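Local coordinates for TIGR00725 family protein (Thermotoga maritima, PDB 1RCU) that is of unknown function but belongs to the SLOG superfamily, whose Rossmann-like members probably bind nucleotides or related ligands, at residues R78-E92 with Y97-R111. Numbering follows the deposited sequence.
Sequences REAGGTVVGILPDEE and YLSVAVKTGLDFQMR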
# COMPACT_ATOMS: atom_id res chain seq x y z
N ARG A 78 -28.87 -6.62 0.44
CA ARG A 78 -29.66 -5.71 1.26
C ARG A 78 -31.14 -6.04 1.17
O ARG A 78 -31.87 -5.97 2.15
CB ARG A 78 -29.43 -4.27 0.84
CG ARG A 78 -28.03 -3.80 1.09
CD ARG A 78 -27.67 -3.77 2.56
NE ARG A 78 -27.53 -2.40 3.06
CZ ARG A 78 -28.50 -1.73 3.68
NH1 ARG A 78 -28.30 -0.49 4.10
NH2 ARG A 78 -29.66 -2.32 3.89
N GLU A 79 -31.58 -6.40 -0.03
CA GLU A 79 -32.98 -6.76 -0.20
C GLU A 79 -33.34 -7.84 0.80
O GLU A 79 -34.38 -7.78 1.45
CB GLU A 79 -33.21 -7.29 -1.61
CG GLU A 79 -33.96 -6.32 -2.49
CD GLU A 79 -33.80 -6.63 -3.96
OE1 GLU A 79 -33.84 -7.81 -4.33
OE2 GLU A 79 -33.65 -5.68 -4.75
N ALA A 80 -32.48 -8.84 0.94
CA ALA A 80 -32.73 -9.91 1.88
C ALA A 80 -32.32 -9.61 3.32
O ALA A 80 -32.33 -10.50 4.16
CB ALA A 80 -32.06 -11.16 1.40
N GLY A 81 -31.94 -8.37 3.59
CA GLY A 81 -31.56 -8.00 4.94
C GLY A 81 -30.18 -8.45 5.39
O GLY A 81 -29.88 -8.47 6.58
N GLY A 82 -29.34 -8.84 4.44
CA GLY A 82 -28.01 -9.27 4.82
C GLY A 82 -27.09 -8.07 4.88
O GLY A 82 -27.51 -6.96 4.57
N THR A 83 -25.85 -8.28 5.29
CA THR A 83 -24.88 -7.20 5.38
C THR A 83 -23.86 -7.35 4.26
O THR A 83 -23.38 -8.45 3.99
CB THR A 83 -24.09 -7.22 6.70
OG1 THR A 83 -24.99 -7.11 7.80
CG2 THR A 83 -23.10 -6.03 6.74
N VAL A 84 -23.53 -6.25 3.61
CA VAL A 84 -22.56 -6.27 2.53
C VAL A 84 -21.62 -5.08 2.72
O VAL A 84 -22.04 -3.93 2.86
CB VAL A 84 -23.25 -6.26 1.13
CG1 VAL A 84 -24.23 -5.15 1.05
CG2 VAL A 84 -22.20 -6.16 0.01
N VAL A 85 -20.33 -5.39 2.75
CA VAL A 85 -19.30 -4.39 2.97
C VAL A 85 -18.47 -4.11 1.72
O VAL A 85 -17.98 -5.04 1.07
CB VAL A 85 -18.36 -4.86 4.10
CG1 VAL A 85 -17.17 -3.90 4.22
CG2 VAL A 85 -19.13 -4.96 5.40
N GLY A 86 -18.31 -2.83 1.41
CA GLY A 86 -17.54 -2.44 0.24
C GLY A 86 -16.15 -1.91 0.56
O GLY A 86 -15.97 -1.13 1.49
N ILE A 87 -15.17 -2.37 -0.20
CA ILE A 87 -13.78 -1.93 -0.05
C ILE A 87 -13.57 -1.06 -1.27
O ILE A 87 -13.50 -1.55 -2.39
CB ILE A 87 -12.80 -3.13 -0.10
CG1 ILE A 87 -13.20 -4.19 0.93
CG2 ILE A 87 -11.39 -2.67 0.17
CD1 ILE A 87 -12.93 -3.82 2.35
N LEU A 88 -13.46 0.24 -1.04
CA LEU A 88 -13.32 1.20 -2.12
C LEU A 88 -11.93 1.67 -2.48
O LEU A 88 -11.08 1.90 -1.62
CB LEU A 88 -14.15 2.45 -1.81
CG LEU A 88 -15.66 2.27 -1.77
CD1 LEU A 88 -16.27 3.34 -0.88
CD2 LEU A 88 -16.22 2.35 -3.19
N PRO A 89 -11.67 1.79 -3.80
CA PRO A 89 -10.38 2.26 -4.27
C PRO A 89 -10.41 3.75 -3.98
O PRO A 89 -11.46 4.37 -4.07
CB PRO A 89 -10.41 1.93 -5.76
CG PRO A 89 -11.84 2.01 -6.09
CD PRO A 89 -12.51 1.33 -4.93
N ASP A 90 -9.26 4.30 -3.59
CA ASP A 90 -9.16 5.72 -3.27
C ASP A 90 -10.20 6.12 -2.24
O ASP A 90 -10.56 5.33 -1.36
CB ASP A 90 -9.36 6.58 -4.52
CG ASP A 90 -8.08 7.29 -4.95
OD1 ASP A 90 -7.23 6.66 -5.62
OD2 ASP A 90 -7.92 8.48 -4.59
N GLU A 91 -10.69 7.35 -2.36
CA GLU A 91 -11.70 7.87 -1.44
C GLU A 91 -13.05 7.88 -2.15
O GLU A 91 -13.83 8.82 -2.01
CB GLU A 91 -11.31 9.27 -0.97
CG GLU A 91 -10.03 9.27 -0.14
CD GLU A 91 -9.72 10.61 0.50
OE1 GLU A 91 -9.42 11.56 -0.25
OE2 GLU A 91 -9.78 10.70 1.74
N GLU A 92 -13.30 6.82 -2.92
CA GLU A 92 -14.53 6.67 -3.67
C GLU A 92 -15.79 6.71 -2.81
O GLU A 92 -15.73 6.71 -1.59
CB GLU A 92 -14.52 5.37 -4.48
CG GLU A 92 -13.72 5.47 -5.77
CD GLU A 92 -14.30 4.60 -6.86
OE1 GLU A 92 -15.55 4.55 -6.96
OE2 GLU A 92 -13.53 3.98 -7.63
N TYR A 97 -25.94 0.62 -1.90
CA TYR A 97 -26.51 -0.50 -1.16
C TYR A 97 -25.55 -1.04 -0.14
O TYR A 97 -25.85 -2.01 0.55
CB TYR A 97 -26.90 -1.61 -2.12
CG TYR A 97 -27.91 -1.20 -3.16
CD1 TYR A 97 -29.27 -1.07 -2.84
CD2 TYR A 97 -27.51 -0.94 -4.48
CE1 TYR A 97 -30.20 -0.69 -3.80
CE2 TYR A 97 -28.43 -0.56 -5.44
CZ TYR A 97 -29.77 -0.44 -5.10
OH TYR A 97 -30.66 -0.06 -6.07
N LEU A 98 -24.39 -0.40 -0.01
CA LEU A 98 -23.38 -0.86 0.92
C LEU A 98 -23.80 -0.66 2.38
O LEU A 98 -24.22 0.43 2.77
CB LEU A 98 -22.05 -0.16 0.64
CG LEU A 98 -21.39 -0.43 -0.70
CD1 LEU A 98 -20.13 0.41 -0.81
CD2 LEU A 98 -21.06 -1.91 -0.84
N SER A 99 -23.69 -1.71 3.18
CA SER A 99 -24.04 -1.61 4.60
C SER A 99 -22.97 -0.74 5.23
O SER A 99 -23.25 0.08 6.08
CB SER A 99 -24.02 -2.99 5.26
OG SER A 99 -24.98 -3.85 4.68
N VAL A 100 -21.73 -0.94 4.79
CA VAL A 100 -20.59 -0.19 5.26
C VAL A 100 -19.71 0.03 4.03
O VAL A 100 -19.52 -0.89 3.25
CB VAL A 100 -19.75 -1.01 6.28
CG1 VAL A 100 -18.45 -0.29 6.61
CG2 VAL A 100 -20.57 -1.27 7.52
N ALA A 101 -19.20 1.25 3.87
CA ALA A 101 -18.30 1.59 2.76
C ALA A 101 -16.94 1.88 3.38
O ALA A 101 -16.80 2.77 4.24
CB ALA A 101 -18.82 2.84 2.02
N VAL A 102 -15.92 1.14 2.96
CA VAL A 102 -14.57 1.33 3.51
C VAL A 102 -13.64 1.94 2.48
O VAL A 102 -13.30 1.30 1.49
CB VAL A 102 -13.95 -0.01 3.99
CG1 VAL A 102 -12.49 0.20 4.37
CG2 VAL A 102 -14.73 -0.56 5.16
N LYS A 103 -13.21 3.17 2.74
CA LYS A 103 -12.27 3.85 1.84
C LYS A 103 -10.87 3.35 2.16
O LYS A 103 -10.59 2.96 3.29
CB LYS A 103 -12.36 5.36 2.06
CG LYS A 103 -13.79 5.90 1.88
CD LYS A 103 -13.82 7.43 1.92
CE LYS A 103 -15.24 7.97 1.77
NZ LYS A 103 -16.08 7.65 2.97
N THR A 104 -9.99 3.35 1.16
CA THR A 104 -8.63 2.86 1.37
C THR A 104 -7.55 3.80 0.91
O THR A 104 -6.44 3.78 1.45
CB THR A 104 -8.38 1.53 0.63
OG1 THR A 104 -8.44 1.77 -0.78
CG2 THR A 104 -9.41 0.48 1.03
N GLY A 105 -7.84 4.62 -0.09
CA GLY A 105 -6.82 5.53 -0.60
C GLY A 105 -5.84 4.75 -1.47
O GLY A 105 -4.73 5.21 -1.75
N LEU A 106 -6.25 3.56 -1.90
CA LEU A 106 -5.41 2.71 -2.74
C LEU A 106 -5.98 2.65 -4.15
O LEU A 106 -7.18 2.82 -4.35
CB LEU A 106 -5.34 1.28 -2.16
CG LEU A 106 -4.30 0.85 -1.11
CD1 LEU A 106 -3.54 2.05 -0.55
CD2 LEU A 106 -5.02 0.07 -0.00
N ASP A 107 -5.12 2.41 -5.14
CA ASP A 107 -5.62 2.29 -6.50
C ASP A 107 -6.39 0.97 -6.64
O ASP A 107 -6.39 0.14 -5.73
CB ASP A 107 -4.47 2.34 -7.53
CG ASP A 107 -3.42 1.25 -7.30
OD1 ASP A 107 -3.78 0.06 -7.15
OD2 ASP A 107 -2.22 1.60 -7.27
N PHE A 108 -7.01 0.78 -7.80
CA PHE A 108 -7.81 -0.41 -8.08
C PHE A 108 -7.25 -1.78 -7.73
O PHE A 108 -7.91 -2.57 -7.05
CB PHE A 108 -8.23 -0.39 -9.55
CG PHE A 108 -9.30 0.62 -9.85
CD1 PHE A 108 -10.62 0.35 -9.52
CD2 PHE A 108 -8.97 1.87 -10.38
CE1 PHE A 108 -11.61 1.30 -9.70
CE2 PHE A 108 -9.96 2.83 -10.57
CZ PHE A 108 -11.28 2.55 -10.23
N GLN A 109 -6.04 -2.07 -8.20
CA GLN A 109 -5.40 -3.36 -7.97
C GLN A 109 -5.04 -3.64 -6.51
O GLN A 109 -5.33 -4.72 -5.99
CB GLN A 109 -4.17 -3.48 -8.87
CG GLN A 109 -4.52 -3.87 -10.30
CD GLN A 109 -5.46 -2.90 -10.98
OE1 GLN A 109 -5.10 -1.75 -11.25
NE2 GLN A 109 -6.68 -3.35 -11.25
N MSE A 110 -4.40 -2.69 -5.84
CA MSE A 110 -4.05 -2.90 -4.45
C MSE A 110 -5.29 -2.98 -3.57
O MSE A 110 -5.33 -3.76 -2.61
CB MSE A 110 -3.10 -1.79 -4.00
CG MSE A 110 -1.76 -1.91 -4.71
SE MSE A 110 -0.43 -0.65 -4.17
CE MSE A 110 -1.45 0.97 -4.48
N ARG A 111 -6.31 -2.20 -3.90
CA ARG A 111 -7.58 -2.23 -3.17
C ARG A 111 -8.11 -3.66 -3.25
O ARG A 111 -8.67 -4.20 -2.29
CB ARG A 111 -8.57 -1.26 -3.84
CG ARG A 111 -9.99 -1.24 -3.28
CD ARG A 111 -10.97 -2.18 -4.00
NE ARG A 111 -10.60 -2.38 -5.39
CZ ARG A 111 -11.42 -2.20 -6.43
NH1 ARG A 111 -12.67 -1.81 -6.24
NH2 ARG A 111 -10.97 -2.44 -7.65
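Ser-99 meets Val-84 through both its backbone and its side chain. Its N donates to Val-84 O. Its hydroxyl stands beside its own backbone N (chi1 -62°), and from there Ser-99 OG accepts from Val-84 N at 3.0 Å in a nearly straight bond. Ser-99 CB lies 3.5 Å from Thr-83 CG2. The parallel ladder then runs on: Gly-86 N donates to Val-100 O, Val-102 N to Gly-86 O, and Leu-88 N to Val-102 O at 2.7 Å. Leu-98 CD2 reaches back over Gly-86, 3.7 Å from its CA. Leu-88 sets CD1 against Ala-101 CB at 3.9 Å.

Beyond the ladder, Thr-104 OG1 donates to Leu-88 O at 2.8 Å. Thr-104 OG1 in turn accepts from Leu-106 N, closing an ST turn. Asp-90 N donates to Leu-106 O, while Asp-90 O takes Thr-104 N and Gly-105 N from one face of its plane. Pro-89 meets two flat groups. Its CB sits over one face of the Phe-108 ring, a CH-pi contact. Its CG lies over one face of the Arg-111 guanidinium, offset toward the rim, and Pro-89 CD is 3.4 Å from Arg-111 NH1. Arg-111 NE and NH2 both grip Phe-108 O side-on, which helps fix the group's rotation. A leucine at Arg-111 would probably leave Phe-108 O without these two donors and Pro-89 without its flat guanidinium partner.

Strands 84-88 and 100-103 are neighbours in the parallel Rossmann-like sheet. Strand 100-103 is an edge strand of that sheet within this chain, and strand 60-63 bonds to the other side of strand 84-88. Val-84 and Tyr-97 pack on helix 68-79, and Ile-87 on helix 108-116. Asn-118 and Lys-25 of the second subunit bond to the backbone of strand 100-103.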